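Local coordinates for ATP:cob(I)alamin adenosyltransferase (Salmonella enterica subsp. enterica serovar Livingstone, PDB 5CX7), which probably converts cob(I)alamin to adenosylcobalamin with ATP, and binds heme through its C-terminal domain, whose own role is unknown, at residues E[74-77]-E[78-81]; E[130-133]-E[134-138]. All coordinates share one frame; numbering follows the deposited sequence.

Contact 1 (E[74-77]-E[78-81]); sequences KTAT and HELS
The carboxylate of E79 reaches back to the extended residues T75 and A76. Its OE1 accepts the amide proton of A76 N at 3.0 Å, and T75 OG1 lies beside it. That bond arrives on the anti side of the carboxylate, 32° out of its plane. T75 OG1 is equally near E79 OE1, at 3.0 Å, but its single proton could instead go to A76 O. With chi1 at -171°, T75 has OG1 opposite its backbone N, while CG2 meets CD2 of L80 at 3.8 Å. Threonine thus places its hydroxyl beside the acid and its methyl against the leucine. The A76 methyl CB touches H78 CE1 at 3.4 Å, obliquely, and sits near E79 CG, which lies 3.7 Å above one face of the H78 ring, offset toward the rim; the small alanine lets all three meet. At the ring edge a water, 2.9 Å from H78 ND1, also bonds weakly to T77 OG1. The backbone from T77 on turns with helical angles, E79 N bonding to A76 O and L80 N to T77 O, each three residues back as in a 3-10 helix. T77 OG1 is fixed by F104 O and G107 N, and S81 OG by T103 O. The turn follows the Schellman motif ending helix 59-72, on whose T69 both T77 and L80 rest; T77 also pairs through its backbone with G107, at the start of strand 107-112.

Contact 2 (E[130-133]-E[134-138]); sequences DMDI and AQTAI
D132 and T136 lie side by side on helix 127-139, one turn apart and pointing the same way. T136 has chi1 at -57°, which swings OG1 back along the helix to give its proton to D132 O at 2.7 Å. The same oxygen receives T136 N at 2.9 Å, and the two donors reach it from opposite faces of the carbonyl plane, the hydroxyl 40° out of it. The D132 carboxylate runs alongside, its OD1 3.1 Å from T136 OG1, while OD2 forms a salt bridge with R27 of helix 14-31. M131 and Q135 cross at an angle on another side of the helix. The amide of Q135 rides close over the turn, with CD 3.3 Å from M131 O, and turns NE2 to within 3.9 Å of M131 CB; NE2 then bonds to Y108 OH. The methionine, bent at chi3 (72°), brings its CE to 4.1 Å from Q135 NE2. Toward the sheet the residues are compact or apolar: A134 packs on Y108 and I122, and I133 touches I122 there and A24 of helix 14-31. A threonine hydroxyl can sit in a helix because the preceding turn offers it an acceptor, and here that carbonyl takes two protons. D132 and Q135 direct their polar ends outward, to R27 and Y108, tying the helix laterally to helix 14-31 and strand 107-112.

Contact 1 precedes contact 2 by about fifty residues; their centres are about 14 Å apart, and they meet directly where M131 CE packs 3.5 Å from H78 CG. Strand 107-112 gives a second junction: T77 joins its start, and residues 130-138 lean on the adjacent Y108. Contact 2 touches helix 14-31, which carries the probable axial heme ligand H18 and E26, a likely magnesium ligand about 7 Å from T136, side chain to side chain. The side chain of A137 stays about 11 Å from the heme, and neither contact supplies a pocket residue. Contact 1 is away from the sites, the L80 side chain about 13 Å from a sodium ion.

Contact 1 (E[74-77]-E[78-81])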
loop_
_atom_site.group_PDB
_atom_site.type_symbol
_atom_site.label_atom_id
_atom_site.label_comp_id
_atom_site.label_asym_id
_atom_site.label_seq_id
_atom_site.Cartn_x
_atom_site.Cartn_y
_atom_site.Cartn_z
ATOM N N LYS E 74 3.818 21.920 11.307
ATOM C CA LYS E 74 3.615 23.283 11.840
ATOM C C LYS E 74 4.332 24.328 11.019
ATOM O O LYS E 74 5.054 25.180 11.539
ATOM C CB LYS E 74 4.029 23.365 13.319
ATOM C CG LYS E 74 3.225 22.498 14.194
ATOM C CD LYS E 74 3.738 22.587 15.666
ATOM C CE LYS E 74 3.063 21.591 16.545
ATOM N NZ LYS E 74 3.654 21.589 17.934
ATOM N N THR E 75 4.164 24.275 9.699
ATOM C CA THR E 75 4.896 25.123 8.812
ATOM C C THR E 75 4.098 25.411 7.548
ATOM O O THR E 75 3.156 24.713 7.259
ATOM C CB THR E 75 6.227 24.431 8.404
ATOM O OG1 THR E 75 7.044 25.352 7.700
ATOM C CG2 THR E 75 5.953 23.251 7.560
ATOM N N ALA E 76 4.444 26.445 6.797
ATOM C CA ALA E 76 3.918 26.569 5.417
ATOM C C ALA E 76 4.764 25.598 4.537
ATOM O O ALA E 76 5.999 25.419 4.781
ATOM C CB ALA E 76 4.045 27.972 4.907
ATOM N N THR E 77 4.152 25.035 3.509
ATOM C CA THR E 77 4.860 24.048 2.707
ATOM C C THR E 77 6.031 24.625 1.891
ATOM O O THR E 77 7.027 23.928 1.706
ATOM C CB THR E 77 3.945 23.228 1.838
ATOM O OG1 THR E 77 3.275 24.078 0.880
ATOM C CG2 THR E 77 2.945 22.482 2.644
ATOM N N HIS E 78 5.983 25.923 1.514
ATOM C CA HIS E 78 7.122 26.529 0.811
ATOM C C HIS E 78 8.353 26.667 1.702
ATOM O O HIS E 78 9.469 26.726 1.195
ATOM C CB HIS E 78 6.751 27.895 0.162
ATOM C CG HIS E 78 6.492 28.981 1.150
ATOM N ND1 HIS E 78 5.305 29.143 1.823
ATOM C CD2 HIS E 78 7.323 29.946 1.624
ATOM C CE1 HIS E 78 5.391 30.190 2.644
ATOM N NE2 HIS E 78 6.615 30.684 2.550
ATOM N N GLU E 79 8.171 26.702 3.011
ATOM C CA GLU E 79 9.234 26.756 3.976
ATOM C C GLU E 79 9.963 25.411 4.120
ATOM O O GLU E 79 11.010 25.384 4.694
ATOM C CB GLU E 79 8.716 27.219 5.325
ATOM C CG GLU E 79 7.885 28.515 5.250
ATOM C CD GLU E 79 7.481 29.076 6.584
ATOM O OE1 GLU E 79 6.793 28.318 7.314
ATOM O OE2 GLU E 79 7.759 30.270 6.855
ATOM N N LEU E 80 9.422 24.335 3.557
ATOM C CA LEU E 80 10.138 23.057 3.503
ATOM C C LEU E 80 11.038 22.878 2.285
ATOM O O LEU E 80 11.801 21.948 2.260
ATOM C CB LEU E 80 9.107 21.946 3.595
ATOM C CG LEU E 80 8.241 21.843 4.837
ATOM C CD1 LEU E 80 7.216 20.729 4.676
ATOM C CD2 LEU E 80 9.065 21.654 6.101
ATOM N N SER E 81 10.914 23.736 1.257
ATOM C CA SER E 81 11.588 23.492 -0.009
ATOM C C SER E 81 13.090 23.452 0.120
ATOM O O SER E 81 13.689 22.509 -0.376
ATOM C CB SER E 81 11.222 24.545 -1.053
ATOM O OG SER E 81 9.812 24.604 -1.105
HETATM O O HOH W 1 3.142 27.449 0.990
#

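Contact 2 (E[130-133]-E[134-138])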
loop_
_atom_site.group_PDB
_atom_site.type_symbol
_atom_site.label_atom_id
_atom_site.label_comp_id
_atom_site.label_asym_id
_atom_site.label_seq_id
_atom_site.Cartn_x
_atom_site.Cartn_y
_atom_site.Cartn_z
ATOM N N ASP E 130 -0.796 29.047 -6.482
ATOM C CA ASP E 130 -1.351 28.325 -5.379
ATOM C C ASP E 130 -1.117 29.055 -4.058
ATOM O O ASP E 130 -2.039 29.172 -3.259
ATOM C CB ASP E 130 -0.712 26.909 -5.256
ATOM C CG ASP E 130 -1.051 25.970 -6.356
ATOM O OD1 ASP E 130 -2.044 26.083 -7.126
ATOM O OD2 ASP E 130 -0.313 24.893 -6.450
ATOM N N MET E 131 0.065 29.635 -3.896
ATOM C CA MET E 131 0.369 30.434 -2.752
ATOM C C MET E 131 -0.518 31.699 -2.714
ATOM O O MET E 131 -0.931 32.133 -1.646
ATOM C CB MET E 131 1.841 30.783 -2.702
ATOM C CG MET E 131 2.746 29.529 -2.398
ATOM S SD MET E 131 4.467 29.815 -2.605
ATOM C CE MET E 131 4.735 30.853 -1.178
ATOM N N ASP E 132 -0.636 32.373 -3.819
ATOM C CA ASP E 132 -1.486 33.584 -3.925
ATOM C C ASP E 132 -2.885 33.295 -3.507
ATOM O O ASP E 132 -3.478 34.017 -2.669
ATOM C CB ASP E 132 -1.419 34.069 -5.370
ATOM C CG ASP E 132 -2.283 35.358 -5.653
ATOM O OD1 ASP E 132 -3.275 35.583 -4.973
ATOM O OD2 ASP E 132 -2.046 35.963 -6.692
ATOM N N ILE E 133 -3.461 32.246 -4.066
ATOM C CA ILE E 133 -4.807 31.813 -3.677
ATOM C C ILE E 133 -4.954 31.503 -2.184
ATOM O O ILE E 133 -5.871 32.004 -1.569
ATOM C CB ILE E 133 -5.267 30.628 -4.520
ATOM C CG1 ILE E 133 -5.403 31.049 -6.019
ATOM C CG2 ILE E 133 -6.568 30.040 -4.037
ATOM C CD1 ILE E 133 -5.321 29.899 -7.001
ATOM N N ALA E 134 -3.997 30.747 -1.644
ATOM C CA ALA E 134 -3.993 30.417 -0.253
ATOM C C ALA E 134 -3.891 31.681 0.622
ATOM O O ALA E 134 -4.630 31.820 1.572
ATOM C CB ALA E 134 -2.846 29.469 0.055
ATOM N N GLN E 135 -2.967 32.550 0.306
ATOM C CA GLN E 135 -2.778 33.798 1.073
ATOM C C GLN E 135 -3.998 34.704 1.030
ATOM O O GLN E 135 -4.384 35.277 2.037
ATOM C CB GLN E 135 -1.565 34.575 0.574
ATOM C CG GLN E 135 -0.227 33.935 0.907
ATOM C CD GLN E 135 0.870 34.399 -0.067
ATOM O OE1 GLN E 135 0.695 35.339 -0.796
ATOM N NE2 GLN E 135 1.993 33.701 -0.079
ATOM N N THR E 136 -4.603 34.803 -0.127
ATOM C CA THR E 136 -5.834 35.597 -0.304
ATOM C C THR E 136 -6.940 35.039 0.570
ATOM O O THR E 136 -7.678 35.801 1.184
ATOM C CB THR E 136 -6.257 35.626 -1.807
ATOM O OG1 THR E 136 -5.188 36.147 -2.575
ATOM C CG2 THR E 136 -7.514 36.495 -2.041
ATOM N N ALA E 137 -7.108 33.709 0.586
ATOM C CA ALA E 137 -8.175 33.083 1.338
ATOM C C ALA E 137 -7.945 33.318 2.815
ATOM O O ALA E 137 -8.896 33.651 3.531
ATOM C CB ALA E 137 -8.220 31.603 1.042
ATOM N N ILE E 138 -6.700 33.201 3.254
ATOM C CA ILE E 138 -6.355 33.371 4.638
ATOM C C ILE E 138 -6.615 34.810 5.127
ATOM O O ILE E 138 -7.115 35.010 6.223
ATOM C CB ILE E 138 -4.921 32.953 4.891
ATOM C CG1 ILE E 138 -4.822 31.395 4.821
ATOM C CG2 ILE E 138 -4.412 33.406 6.249
ATOM C CD1 ILE E 138 -3.391 30.891 4.604
#